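Local structure of KLLA0E08119p (Kluyveromyces lactis, 3VA7) at residues 233-238 with 304-309; 450-455 with 469-474; 834-839 with 859-864; 847-852 with 887-892. The protein probably carboxylates urea with ATP, hydrogencarbonate and biotin, as the urea carboxylase part of a longer protein that probably also hydrolyses urea-1-carboxylate. All coordinates share one frame; numbering follows the deposited sequence.

Contact 1: 233-238 with 304-309; sequences NARHVE and FIYDEQ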
loop_
_atom_site.group_PDB
_atom_site.type_symbol
_atom_site.label_atom_id
_atom_site.label_comp_id
_atom_site.label_asym_id
_atom_site.label_seq_id
_atom_site.Cartn_x
_atom_site.Cartn_y
_atom_site.Cartn_z
ATOM N N ASN A 233 13.021 43.221 -17.266
ATOM C CA ASN A 233 12.904 42.014 -16.412
ATOM C C ASN A 233 11.815 42.103 -15.329
ATOM O O ASN A 233 12.043 42.516 -14.187
ATOM C CB ASN A 233 14.262 41.578 -15.841
ATOM C CG ASN A 233 14.897 40.442 -16.663
ATOM O OD1 ASN A 233 15.269 39.378 -16.121
ATOM N ND2 ASN A 233 14.984 40.652 -17.989
ATOM N N ALA A 234 10.635 41.661 -15.734
ATOM C CA ALA A 234 9.363 42.116 -15.179
ATOM C C ALA A 234 8.891 41.378 -13.927
ATOM O O ALA A 234 8.876 40.147 -13.890
ATOM C CB ALA A 234 8.251 42.054 -16.306
ATOM N N ARG A 235 8.468 42.152 -12.930
ATOM C CA ARG A 235 7.799 41.619 -11.739
ATOM C C ARG A 235 6.261 41.635 -11.854
ATOM O O ARG A 235 5.699 42.223 -12.786
ATOM C CB ARG A 235 8.307 42.322 -10.486
ATOM C CG ARG A 235 9.721 41.889 -10.163
ATOM C CD ARG A 235 10.320 42.722 -9.084
ATOM N NE ARG A 235 9.513 42.691 -7.868
ATOM C CZ ARG A 235 9.718 43.480 -6.810
ATOM N NH1 ARG A 235 10.706 44.368 -6.812
ATOM N NH2 ARG A 235 8.934 43.393 -5.736
ATOM N N HIS A 236 5.587 40.943 -10.934
ATOM C CA HIS A 236 4.115 40.883 -10.914
ATOM C C HIS A 236 3.663 41.341 -9.524
ATOM O O HIS A 236 3.781 40.585 -8.542
ATOM C CB HIS A 236 3.687 39.460 -11.230
ATOM C CG HIS A 236 2.214 39.211 -11.177
ATOM N ND1 HIS A 236 1.514 38.716 -12.262
ATOM C CD2 HIS A 236 1.320 39.292 -10.154
ATOM C CE1 HIS A 236 0.246 38.540 -11.921
ATOM N NE2 HIS A 236 0.102 38.880 -10.647
ATOM N N VAL A 237 3.217 42.594 -9.414
ATOM C CA VAL A 237 2.804 43.106 -8.127
ATOM C C VAL A 237 1.327 43.333 -8.254
ATOM O O VAL A 237 0.882 43.976 -9.204
ATOM C CB VAL A 237 3.507 44.385 -7.746
ATOM C CG1 VAL A 237 3.095 44.798 -6.358
ATOM C CG2 VAL A 237 5.024 44.201 -7.800
ATOM N N GLU A 238 0.538 42.768 -7.350
ATOM C CA GLU A 238 -0.884 42.925 -7.471
ATOM C C GLU A 238 -1.414 43.551 -6.199
ATOM O O GLU A 238 -0.787 43.452 -5.119
ATOM C CB GLU A 238 -1.535 41.586 -7.796
ATOM C CG GLU A 238 -1.452 40.547 -6.651
ATOM C CD GLU A 238 -1.796 39.138 -7.095
ATOM O OE1 GLU A 238 -1.873 38.850 -8.323
ATOM O OE2 GLU A 238 -1.988 38.303 -6.192
ATOM N N PHE A 304 -0.514 44.409 -11.672
ATOM C CA PHE A 304 0.391 45.277 -12.399
ATOM C C PHE A 304 1.707 44.550 -12.762
ATOM O O PHE A 304 2.138 43.632 -12.066
ATOM C CB PHE A 304 0.770 46.448 -11.521
ATOM C CG PHE A 304 -0.382 47.223 -10.999
ATOM C CD1 PHE A 304 -1.102 48.098 -11.842
ATOM C CD2 PHE A 304 -0.717 47.148 -9.651
ATOM C CE1 PHE A 304 -2.154 48.867 -11.349
ATOM C CE2 PHE A 304 -1.781 47.904 -9.136
ATOM C CZ PHE A 304 -2.499 48.768 -9.984
ATOM N N ILE A 305 2.322 44.981 -13.861
ATOM C CA ILE A 305 3.714 44.709 -14.197
ATOM C C ILE A 305 4.545 45.780 -13.506
ATOM O O ILE A 305 4.104 46.941 -13.414
ATOM C CB ILE A 305 3.891 44.830 -15.699
ATOM C CG1 ILE A 305 2.744 44.060 -16.389
ATOM C CG2 ILE A 305 5.281 44.343 -16.116
ATOM C CD1 ILE A 305 2.850 43.848 -17.912
ATOM N N TYR A 306 5.719 45.405 -13.000
ATOM C CA TYR A 306 6.590 46.357 -12.288
ATOM C C TYR A 306 8.063 46.293 -12.744
ATOM O O TYR A 306 8.710 45.233 -12.656
ATOM C CB TYR A 306 6.503 46.145 -10.773
ATOM C CG TYR A 306 7.343 47.075 -9.904
ATOM C CD1 TYR A 306 7.228 48.458 -10.019
ATOM C CD2 TYR A 306 8.206 46.572 -8.923
ATOM C CE1 TYR A 306 7.977 49.335 -9.205
ATOM C CE2 TYR A 306 8.969 47.438 -8.094
ATOM C CZ TYR A 306 8.847 48.827 -8.251
ATOM O OH TYR A 306 9.555 49.728 -7.466
ATOM N N ASP A 307 8.580 47.426 -13.240
ATOM C CA ASP A 307 9.997 47.556 -13.563
ATOM C C ASP A 307 10.693 48.078 -12.324
ATOM O O ASP A 307 10.588 49.267 -11.986
ATOM C CB ASP A 307 10.217 48.500 -14.746
ATOM C CG ASP A 307 11.565 48.273 -15.437
ATOM O OD1 ASP A 307 12.628 48.223 -14.754
ATOM O OD2 ASP A 307 11.551 48.144 -16.680
ATOM N N GLU A 308 11.382 47.166 -11.644
ATOM C CA GLU A 308 12.061 47.439 -10.372
ATOM C C GLU A 308 13.091 48.562 -10.517
ATOM O O GLU A 308 13.172 49.477 -9.678
ATOM C CB GLU A 308 12.747 46.157 -9.906
ATOM C CG GLU A 308 13.406 46.230 -8.542
ATOM C CD GLU A 308 13.790 44.854 -8.030
ATOM O OE1 GLU A 308 13.637 43.854 -8.784
ATOM O OE2 GLU A 308 14.235 44.769 -6.872
ATOM N N GLN A 309 13.859 48.457 -11.604
ATOM C CA GLN A 309 14.909 49.404 -11.957
ATOM C C GLN A 309 14.332 50.795 -12.287
ATOM O O GLN A 309 14.673 51.795 -11.632
ATOM C CB GLN A 309 15.720 48.862 -13.143
ATOM C CG GLN A 309 16.853 47.904 -12.785
ATOM C CD GLN A 309 18.017 47.998 -13.783
ATOM O OE1 GLN A 309 17.844 48.484 -14.907
ATOM N NE2 GLN A 309 19.209 47.545 -13.368
#
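With CG of Tyr306 turned anti to its backbone N (chi1 -179°) and CG of Arg235 set beside its own N, the two side chains run alongside each other in the same direction, and a bend at chi3 of Arg235 (57°) swings the guanidinium to the ring. The two planes stand nearly perpendicular: NH1 of Arg235 lies at the edge of the phenol, 3.8 Å from CE2 of Tyr306, while the ring rim in turn lies over one face of the guanidinium. NH1 of Arg235 also makes a long salt bridge of 3.6 Å to OE2 of Glu308, whose extended chain crosses the arginine at its edge. NH2 of Arg235 has stronger partners in Asp256 and the carbonyl of Pro273, and the Tyr306 hydroxyl bonds Asp311. On the same face of the sheet, Val237 CG2 packs 3.8 Å from Tyr306 CB. Beneath these side chains, Arg235 pairs with Tyr306 and Val237 with Phe304 through reciprocal backbone hydrogen bonds. Phe304 N lies 2.9 Å from Val237 O, and Tyr306 N lies 3.2 Å from Arg235 O. His236, facing the other way, donates from NE2 to OE1 of Glu238 at 3.1 Å, with the acceptor in the imidazole plane. Such antiparallel pairing, here between strands 235-244 and 299-307, belongs to the ATP-grasp fold of the biotin carboxylase domain.

Contact 2: 450-455 with 469-474; sequences RSIASS and DSFDYK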
loop_
_atom_site.group_PDB
_atom_site.type_symbol
_atom_site.label_atom_id
_atom_site.label_comp_id
_atom_site.label_asym_id
_atom_site.label_seq_id
_atom_site.Cartn_x
_atom_site.Cartn_y
_atom_site.Cartn_z
ATOM N N ARG A 450 11.416 23.228 -2.240
ATOM C CA ARG A 450 12.440 23.353 -1.185
ATOM C C ARG A 450 13.685 24.062 -1.699
ATOM O O ARG A 450 14.221 25.006 -1.078
ATOM C CB ARG A 450 12.833 21.970 -0.680
ATOM C CG ARG A 450 12.136 21.562 0.576
ATOM C CD ARG A 450 12.107 20.085 0.607
ATOM N NE ARG A 450 11.239 19.623 1.664
ATOM C CZ ARG A 450 10.938 18.344 1.845
ATOM N NH1 ARG A 450 11.450 17.460 1.008
ATOM N NH2 ARG A 450 10.145 17.951 2.849
ATOM N N SER A 451 14.112 23.563 -2.847
ATOM C CA SER A 451 15.167 24.115 -3.641
ATOM C C SER A 451 14.928 25.609 -3.978
ATOM O O SER A 451 15.840 26.430 -3.795
ATOM C CB SER A 451 15.328 23.251 -4.887
ATOM O OG SER A 451 15.658 24.065 -5.986
ATOM N N ILE A 452 13.722 25.965 -4.446
ATOM C CA ILE A 452 13.395 27.395 -4.688
ATOM C C ILE A 452 13.421 28.207 -3.407
ATOM O O ILE A 452 14.242 29.088 -3.284
ATOM C CB ILE A 452 12.080 27.609 -5.400
ATOM C CG1 ILE A 452 12.107 26.983 -6.788
ATOM C CG2 ILE A 452 11.797 29.083 -5.520
ATOM C CD1 ILE A 452 10.761 26.982 -7.428
ATOM N N ALA A 453 12.573 27.870 -2.440
ATOM C CA ALA A 453 12.587 28.509 -1.105
ATOM C C ALA A 453 13.999 28.667 -0.538
ATOM O O ALA A 453 14.258 29.518 0.302
ATOM C CB ALA A 453 11.734 27.716 -0.134
ATOM N N SER A 454 14.908 27.828 -1.006
ATOM C CA SER A 454 16.285 27.778 -0.477
ATOM C C SER A 454 17.308 28.568 -1.238
ATOM O O SER A 454 18.409 28.755 -0.743
ATOM C CB SER A 454 16.797 26.350 -0.497
ATOM O OG SER A 454 16.536 25.866 0.774
ATOM N N SER A 455 16.956 28.934 -2.468
ATOM C CA SER A 455 17.901 29.484 -3.415
ATOM C C SER A 455 18.497 30.805 -2.933
ATOM O O SER A 455 17.941 31.479 -2.045
ATOM C CB SER A 455 17.245 29.626 -4.787
ATOM O OG SER A 455 16.096 30.435 -4.698
ATOM N N ASP A 469 11.461 29.958 -15.081
ATOM C CA ASP A 469 11.562 29.371 -16.426
ATOM C C ASP A 469 12.976 28.923 -16.842
ATOM O O ASP A 469 13.139 28.073 -17.734
ATOM C CB ASP A 469 10.918 30.282 -17.472
ATOM C CG ASP A 469 9.450 29.987 -17.643
ATOM O OD1 ASP A 469 8.632 30.892 -17.417
ATOM O OD2 ASP A 469 9.101 28.828 -17.966
ATOM N N SER A 470 13.981 29.495 -16.188
ATOM C CA SER A 470 15.377 29.067 -16.356
ATOM C C SER A 470 16.007 28.710 -14.981
ATOM O O SER A 470 17.141 29.107 -14.651
ATOM C CB SER A 470 16.202 30.127 -17.134
ATOM O OG SER A 470 16.056 31.438 -16.596
ATOM N N PHE A 471 15.253 27.971 -14.168
ATOM C CA PHE A 471 15.716 27.665 -12.831
ATOM C C PHE A 471 16.381 26.300 -12.851
ATOM O O PHE A 471 15.809 25.303 -13.362
ATOM C CB PHE A 471 14.571 27.705 -11.828
ATOM C CG PHE A 471 14.991 27.396 -10.421
ATOM C CD1 PHE A 471 15.548 28.382 -9.617
ATOM C CD2 PHE A 471 14.814 26.117 -9.900
ATOM C CE1 PHE A 471 15.940 28.106 -8.318
ATOM C CE2 PHE A 471 15.202 25.830 -8.607
ATOM C CZ PHE A 471 15.775 26.834 -7.809
ATOM N N ASP A 472 17.601 26.266 -12.310
ATOM C CA ASP A 472 18.366 25.021 -12.300
ATOM C C ASP A 472 17.855 24.097 -11.191
ATOM O O ASP A 472 18.240 24.260 -10.002
ATOM C CB ASP A 472 19.888 25.258 -12.197
ATOM C CG ASP A 472 20.702 24.150 -12.900
ATOM O OD1 ASP A 472 21.951 24.100 -12.711
ATOM O OD2 ASP A 472 20.085 23.331 -13.641
ATOM N N TYR A 473 16.976 23.157 -11.579
ATOM C CA TYR A 473 16.461 22.181 -10.617
ATOM C C TYR A 473 17.078 20.798 -10.788
ATOM O O TYR A 473 16.828 20.115 -11.809
ATOM C CB TYR A 473 14.910 22.099 -10.604
ATOM C CG TYR A 473 14.390 20.967 -9.719
ATOM C CD1 TYR A 473 14.658 20.940 -8.360
ATOM C CD2 TYR A 473 13.661 19.915 -10.261
ATOM C CE1 TYR A 473 14.219 19.888 -7.560
ATOM C CE2 TYR A 473 13.201 18.867 -9.468
ATOM C CZ TYR A 473 13.491 18.850 -8.115
ATOM O OH TYR A 473 13.046 17.798 -7.329
ATOM N N LYS A 474 17.861 20.394 -9.770
ATOM C CA LYS A 474 18.442 19.024 -9.699
ATOM C C LYS A 474 18.050 18.221 -8.452
ATOM O O LYS A 474 18.499 18.524 -7.338
ATOM C CB LYS A 474 19.978 18.987 -9.939
ATOM C CG LYS A 474 20.857 19.912 -9.038
ATOM C CD LYS A 474 21.069 21.316 -9.676
ATOM C CE LYS A 474 22.210 22.132 -9.013
ATOM N NZ LYS A 474 22.126 23.593 -9.411
#
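Ile452 lays its CG1 branch over one face of the Phe471 ring, a CH-pi contact in which CG1 sits 4.0 Å from the ring centroid and 23° off the normal. Phe471 holds CG trans to its own nitrogen (chi1 -180°), which carries the ring from the loop to the helix. CG1 of Ile452 lies toward the rim of the ring rather than over its middle, with CE2 and CZ of Phe471 nearest. The ring's edge meets serines: OG of Ser451 lies in the ring plane, 3.2 Å from Phe471 CE2, a van der Waals approach without a hydrogen bond, and CB of Ser455 touches CE1 of Phe471 at 4.1 Å. Ser451 OG also faces the edge of Tyr473 at CD1, 4.0 Å away. The hydroxyl of Ser455 turns back to the helix end, where OG donates to Ile452 O at 2.7 Å in the carbonyl plane, on a lone pair. That carbonyl also receives Ser455 N, so two donors grip it. As N-cap, Ser455 OG in turn accepts from Phe458 N. The contact thus lies at the junction of helices 446-454 and 456-460, covered by the loop that runs on to strand 477-480, with Tyr473 bonded to Asp447 and helix 423-435 packing against Ala453.

Contact 3: 834-839 with 859-864; sequences LSPKVT and LNICYR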
loop_
_atom_site.group_PDB
_atom_site.type_symbol
_atom_site.label_atom_id
_atom_site.label_comp_id
_atom_site.label_asym_id
_atom_site.label_seq_id
_atom_site.Cartn_x
_atom_site.Cartn_y
_atom_site.Cartn_z
ATOM N N LEU A 834 -8.728 -29.611 31.501
ATOM C CA LEU A 834 -8.253 -28.314 31.070
ATOM C C LEU A 834 -6.743 -28.287 30.898
ATOM O O LEU A 834 -6.191 -27.220 30.546
ATOM C CB LEU A 834 -8.660 -27.203 32.031
ATOM C CG LEU A 834 -10.122 -27.024 32.382
ATOM C CD1 LEU A 834 -10.203 -26.233 33.645
ATOM C CD2 LEU A 834 -10.897 -26.341 31.275
ATOM N N SER A 835 -6.074 -29.425 31.131
ATOM C CA SER A 835 -4.614 -29.467 31.002
ATOM C C SER A 835 -4.167 -30.667 30.159
ATOM O O SER A 835 -3.768 -31.719 30.626
ATOM C CB SER A 835 -3.898 -29.289 32.354
ATOM O OG SER A 835 -3.226 -30.455 32.758
ATOM N N PRO A 836 -4.288 -30.473 28.847
ATOM C CA PRO A 836 -4.119 -31.511 27.841
ATOM C C PRO A 836 -2.650 -31.822 27.641
ATOM O O PRO A 836 -1.778 -31.199 28.213
ATOM C CB PRO A 836 -4.651 -30.847 26.597
ATOM C CG PRO A 836 -4.235 -29.379 26.831
ATOM C CD PRO A 836 -4.517 -29.134 28.250
ATOM N N LYS A 837 -2.403 -32.818 26.826
ATOM C CA LYS A 837 -1.089 -33.165 26.436
ATOM C C LYS A 837 -0.475 -32.015 25.622
ATOM O O LYS A 837 -1.177 -31.207 25.002
ATOM C CB LYS A 837 -1.139 -34.529 25.728
ATOM C CG LYS A 837 -0.573 -34.639 24.355
ATOM C CD LYS A 837 -1.283 -35.770 23.648
ATOM C CE LYS A 837 -0.689 -36.046 22.311
ATOM N NZ LYS A 837 0.353 -37.039 22.579
ATOM N N VAL A 838 0.841 -31.925 25.728
ATOM C CA VAL A 838 1.593 -30.901 25.119
ATOM C C VAL A 838 2.657 -31.580 24.316
ATOM O O VAL A 838 3.339 -32.510 24.805
ATOM C CB VAL A 838 2.226 -30.002 26.130
ATOM C CG1 VAL A 838 2.834 -28.795 25.403
ATOM C CG2 VAL A 838 1.172 -29.531 27.199
ATOM N N THR A 839 2.754 -31.146 23.053
ATOM C CA THR A 839 3.762 -31.636 22.132
ATOM C C THR A 839 4.581 -30.465 21.634
ATOM O O THR A 839 4.039 -29.515 21.105
ATOM C CB THR A 839 3.116 -32.374 20.990
ATOM O OG1 THR A 839 2.166 -33.279 21.561
ATOM C CG2 THR A 839 4.154 -33.162 20.161
ATOM N N LEU A 859 -12.325 -25.199 22.587
ATOM C CA LEU A 859 -12.185 -23.801 22.996
ATOM C C LEU A 859 -11.272 -23.558 24.203
ATOM O O LEU A 859 -10.587 -22.528 24.245
ATOM C CB LEU A 859 -13.527 -23.189 23.340
ATOM C CG LEU A 859 -14.148 -22.087 22.482
ATOM C CD1 LEU A 859 -15.368 -21.555 23.177
ATOM C CD2 LEU A 859 -13.184 -20.977 22.195
ATOM N N ASN A 860 -11.266 -24.469 25.189
ATOM C CA ASN A 860 -10.459 -24.250 26.387
ATOM C C ASN A 860 -8.968 -24.061 26.090
ATOM O O ASN A 860 -8.304 -23.147 26.637
ATOM C CB ASN A 860 -10.679 -25.359 27.398
ATOM C CG ASN A 860 -11.953 -25.149 28.210
ATOM O OD1 ASN A 860 -12.295 -24.026 28.620
ATOM N ND2 ASN A 860 -12.681 -26.228 28.410
ATOM N N ILE A 861 -8.455 -24.930 25.226
ATOM C CA ILE A 861 -7.119 -24.825 24.703
ATOM C C ILE A 861 -6.781 -23.411 24.113
ATOM O O ILE A 861 -5.640 -22.936 24.188
ATOM C CB ILE A 861 -6.902 -25.999 23.734
ATOM C CG1 ILE A 861 -6.661 -27.273 24.561
ATOM C CG2 ILE A 861 -5.811 -25.724 22.778
ATOM C CD1 ILE A 861 -6.555 -28.593 23.717
ATOM N N CYS A 862 -7.761 -22.712 23.588
ATOM C CA CYS A 862 -7.508 -21.384 23.075
ATOM C C CYS A 862 -7.262 -20.462 24.220
ATOM O O CYS A 862 -6.417 -19.575 24.132
ATOM C CB CYS A 862 -8.706 -20.824 22.223
ATOM S SG CYS A 862 -9.149 -21.932 20.871
ATOM N N TYR A 863 -8.033 -20.613 25.294
ATOM C CA TYR A 863 -7.790 -19.762 26.438
ATOM C C TYR A 863 -6.420 -20.102 27.043
ATOM O O TYR A 863 -5.661 -19.203 27.458
ATOM C CB TYR A 863 -8.891 -19.833 27.464
ATOM C CG TYR A 863 -8.702 -18.754 28.481
ATOM C CD1 TYR A 863 -8.665 -17.415 28.098
ATOM C CD2 TYR A 863 -8.480 -19.075 29.834
ATOM C CE1 TYR A 863 -8.450 -16.420 29.037
ATOM C CE2 TYR A 863 -8.275 -18.074 30.798
ATOM C CZ TYR A 863 -8.258 -16.766 30.393
ATOM O OH TYR A 863 -8.046 -15.772 31.343
ATOM N N ARG A 864 -6.070 -21.377 26.976
ATOM C CA ARG A 864 -4.842 -21.862 27.548
ATOM C C ARG A 864 -3.622 -21.262 26.863
ATOM O O ARG A 864 -2.606 -20.932 27.541
ATOM C CB ARG A 864 -4.804 -23.396 27.513
ATOM C CG ARG A 864 -3.489 -24.007 27.942
ATOM C CD ARG A 864 -3.704 -25.450 28.279
ATOM N NE ARG A 864 -2.614 -25.890 29.133
ATOM C CZ ARG A 864 -2.660 -26.048 30.469
ATOM N NH1 ARG A 864 -3.784 -25.869 31.179
ATOM N NH2 ARG A 864 -1.538 -26.396 31.102
#
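Pro836 and Ile861 meet where the chain entering a beta hairpin, strands 838-842 and 847-852, is overlain by helix 859-875, which follows the hairpin in the chain; this beta-beta-alpha unit belongs to the carboxyltransferase region, in the sheet that also contains strand 824-828. The close-packed half is built on the pyrrolidine ring. Its CG touches CG1 of Ile861 at 3.9 Å, the two side chains sliding past each other in opposite senses, and CD of Pro836 rests 3.8 Å from CD of Arg864. The arginine departs trans to its backbone N (chi1 173°) and stays extended as far as NE, long enough to pass alongside the proline and bring the guanidinium against Ser835. Pro836 CD and Ser835 CA then lie over one face of the guanidinium, with Ser835 CB 3.6 Å from NH1 of Arg864. Both helix residues are buried here, and Tyr852 of the neighbouring strand packs against them as well. Glu912 takes NH2 of Arg864 in a salt bridge, which would help hold the group in place against the loop. Toward the solvent side, Leu834 and Asn860 are both partly exposed, and the contact rests on one methyl: CD2 of Leu834 lies across the amide of Asn860, 3.4 Å from ND2, while the amide oxygen is bonded to Trp921 NE1. Between the two halves runs the sole hydrogen bond joining the segments, and it is a weak, bent one: NH1 of Arg864 reaches O of Leu834 at 2.8 Å with an angle of 116° at the hydrogen.

Contact 4: 847-852 with 887-892; sequences YILVEY and VRSVLI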
loop_
_atom_site.group_PDB
_atom_site.type_symbol
_atom_site.label_atom_id
_atom_site.label_comp_id
_atom_site.label_asym_id
_atom_site.label_seq_id
_atom_site.Cartn_x
_atom_site.Cartn_y
_atom_site.Cartn_z
ATOM N N TYR A 847 12.496 -21.316 16.098
ATOM C CA TYR A 847 11.232 -21.453 16.774
ATOM C C TYR A 847 10.985 -22.843 17.222
ATOM O O TYR A 847 11.462 -23.817 16.599
ATOM C CB TYR A 847 10.060 -21.255 15.814
ATOM C CG TYR A 847 10.114 -20.227 14.729
ATOM C CD1 TYR A 847 10.914 -20.410 13.560
ATOM C CD2 TYR A 847 9.296 -19.113 14.832
ATOM C CE1 TYR A 847 10.912 -19.481 12.565
ATOM C CE2 TYR A 847 9.250 -18.179 13.829
ATOM C CZ TYR A 847 10.034 -18.366 12.698
ATOM O OH TYR A 847 9.921 -17.377 11.775
ATOM N N ILE A 848 10.134 -22.905 18.239
ATOM C CA ILE A 848 9.609 -24.145 18.760
ATOM C C ILE A 848 8.097 -24.018 18.635
ATOM O O ILE A 848 7.518 -23.021 19.043
ATOM C CB ILE A 848 9.998 -24.336 20.279
ATOM C CG1 ILE A 848 11.543 -24.524 20.466
ATOM C CG2 ILE A 848 9.218 -25.443 20.914
ATOM C CD1 ILE A 848 11.986 -25.008 21.955
ATOM N N LEU A 849 7.466 -25.016 18.038
ATOM C CA LEU A 849 6.036 -25.049 17.961
ATOM C C LEU A 849 5.446 -25.823 19.155
ATOM O O LEU A 849 5.798 -26.991 19.350
ATOM C CB LEU A 849 5.664 -25.705 16.630
ATOM C CG LEU A 849 4.162 -25.829 16.288
ATOM C CD1 LEU A 849 3.532 -24.477 16.015
ATOM C CD2 LEU A 849 3.926 -26.790 15.098
ATOM N N VAL A 850 4.545 -25.207 19.921
ATOM C CA VAL A 850 3.878 -25.889 21.068
ATOM C C VAL A 850 2.476 -26.308 20.632
ATOM O O VAL A 850 1.644 -25.455 20.268
ATOM C CB VAL A 850 3.724 -24.922 22.316
ATOM C CG1 VAL A 850 3.084 -25.589 23.474
ATOM C CG2 VAL A 850 5.031 -24.385 22.761
ATOM N N GLU A 851 2.185 -27.594 20.662
ATOM C CA GLU A 851 0.863 -28.076 20.237
ATOM C C GLU A 851 0.007 -28.694 21.352
ATOM O O GLU A 851 0.386 -29.673 21.973
ATOM C CB GLU A 851 1.027 -29.111 19.126
ATOM C CG GLU A 851 1.560 -28.546 17.852
ATOM C CD GLU A 851 1.716 -29.643 16.847
ATOM O OE1 GLU A 851 1.786 -30.821 17.268
ATOM O OE2 GLU A 851 1.768 -29.337 15.647
ATOM N N TYR A 852 -1.157 -28.141 21.588
ATOM C CA TYR A 852 -2.054 -28.730 22.580
ATOM C C TYR A 852 -3.025 -29.821 22.093
ATOM O O TYR A 852 -3.583 -29.760 20.988
ATOM C CB TYR A 852 -2.847 -27.632 23.292
ATOM C CG TYR A 852 -2.000 -26.743 24.173
ATOM C CD1 TYR A 852 -1.172 -27.280 25.202
ATOM C CD2 TYR A 852 -2.016 -25.395 24.003
ATOM C CE1 TYR A 852 -0.428 -26.449 26.028
ATOM C CE2 TYR A 852 -1.272 -24.569 24.824
ATOM C CZ TYR A 852 -0.486 -25.088 25.822
ATOM O OH TYR A 852 0.248 -24.200 26.572
ATOM N N VAL A 887 -4.771 -22.362 16.247
ATOM C CA VAL A 887 -6.013 -22.902 16.750
ATOM C C VAL A 887 -5.828 -23.694 18.039
ATOM O O VAL A 887 -6.625 -23.556 18.974
ATOM C CB VAL A 887 -6.722 -23.742 15.678
ATOM C CG1 VAL A 887 -7.778 -24.679 16.332
ATOM C CG2 VAL A 887 -7.303 -22.786 14.583
ATOM N N ARG A 888 -4.775 -24.494 18.102
ATOM C CA ARG A 888 -4.533 -25.308 19.278
ATOM C C ARG A 888 -3.002 -25.329 19.600
ATOM O O ARG A 888 -2.487 -26.247 20.231
ATOM C CB ARG A 888 -5.043 -26.724 18.992
ATOM C CG ARG A 888 -4.304 -27.375 17.856
ATOM C CD ARG A 888 -4.786 -28.759 17.669
ATOM N NE ARG A 888 -3.944 -29.773 18.304
ATOM C CZ ARG A 888 -2.918 -30.377 17.725
ATOM N NH1 ARG A 888 -2.538 -30.069 16.508
ATOM N NH2 ARG A 888 -2.259 -31.307 18.391
ATOM N N SER A 889 -2.298 -24.305 19.139
ATOM C CA SER A 889 -0.870 -24.274 19.189
ATOM C C SER A 889 -0.415 -22.826 19.306
ATOM O O SER A 889 -1.227 -21.877 19.202
ATOM C CB SER A 889 -0.315 -24.884 17.918
ATOM O OG SER A 889 -0.479 -23.887 16.911
ATOM N N VAL A 890 0.887 -22.645 19.529
ATOM C CA VAL A 890 1.457 -21.300 19.501
ATOM C C VAL A 890 2.861 -21.471 19.068
ATOM O O VAL A 890 3.551 -22.440 19.441
ATOM C CB VAL A 890 1.409 -20.545 20.910
ATOM C CG1 VAL A 890 1.970 -21.460 22.064
ATOM C CG2 VAL A 890 2.156 -19.177 20.866
ATOM N N LEU A 891 3.316 -20.557 18.250
ATOM C CA LEU A 891 4.658 -20.723 17.767
ATOM C C LEU A 891 5.516 -19.696 18.493
ATOM O O LEU A 891 5.152 -18.528 18.584
ATOM C CB LEU A 891 4.679 -20.553 16.256
ATOM C CG LEU A 891 6.053 -20.595 15.638
ATOM C CD1 LEU A 891 6.561 -22.034 15.573
ATOM C CD2 LEU A 891 6.023 -19.915 14.300
ATOM N N ILE A 892 6.643 -20.154 19.010
ATOM C CA ILE A 892 7.496 -19.339 19.807
ATOM C C ILE A 892 8.802 -19.099 19.092
ATOM O O ILE A 892 9.552 -20.063 18.819
ATOM C CB ILE A 892 7.760 -20.070 21.107
ATOM C CG1 ILE A 892 6.526 -19.941 21.971
ATOM C CG2 ILE A 892 8.929 -19.433 21.861
ATOM C CD1 ILE A 892 6.194 -21.108 22.621
#
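Leu849 and Leu891 sit opposite each other in an antiparallel pair of strands, 847-852 and 889-894, within the five-stranded sheet of the carboxyltransferase C-D region. Backbone hydrogen bonds make the frame: Ile848 with Ile892 and Val850 with Val890 each exchange two of 3.0 Å between N and O, while Leu849-Leu891 and Glu851-Ser889 are the non-hydrogen-bonded pairs. Apolar contacts fill both faces. On one, CD1 of Leu849 and CD1 of Leu891 meet at 3.9 Å, their side chains about perpendicular, and the other methyl of Leu891 presses obliquely on the Tyr847 ring at CD2. On the other, Val850 CG2 meets Ile892 CD1 at 3.5 Å, and helix 901-912 covers Ile892. Charged side chains gather at one end. Glu851 pairs with Arg841 of the adjoining strand, and its OE1 stays 4.2 Å from Arg888 NH2, beyond a salt bridge. Regular pairing stops here, for although Tyr852 N still reaches Arg888 O at 2.7 Å, the return bond comes from a side chain. Arg888, with CG between N and the carbonyl carbon (chi1 63°) and a bend at chi3, brings NE to Tyr852 O at 2.7 Å, nearly along the C=O axis.

In the fold
Contacts 1 and 2 belong to the biotin carboxylase region, their centres about 21 Å apart without touching; contacts 3 and 4 lie across the centre of the chain in the carboxyltransferase part. Contacts 1 and 4 are both buried antiparallel strand pairs, but a cluster of polar side chains flanks the first, whereas the second is mostly aliphatic and closes with an arginine-to-carbonyl bond. The surface contact 2 and the partly buried contact 3 instead join a loop to a helix, through a phenyl ring and a proline respectively. Contacts 3 and 4 form one unit: Thr839 O probably bonds Glu851 N at 2.7 Å, and Tyr852 of contact 4 packs against Val838 of contact 3.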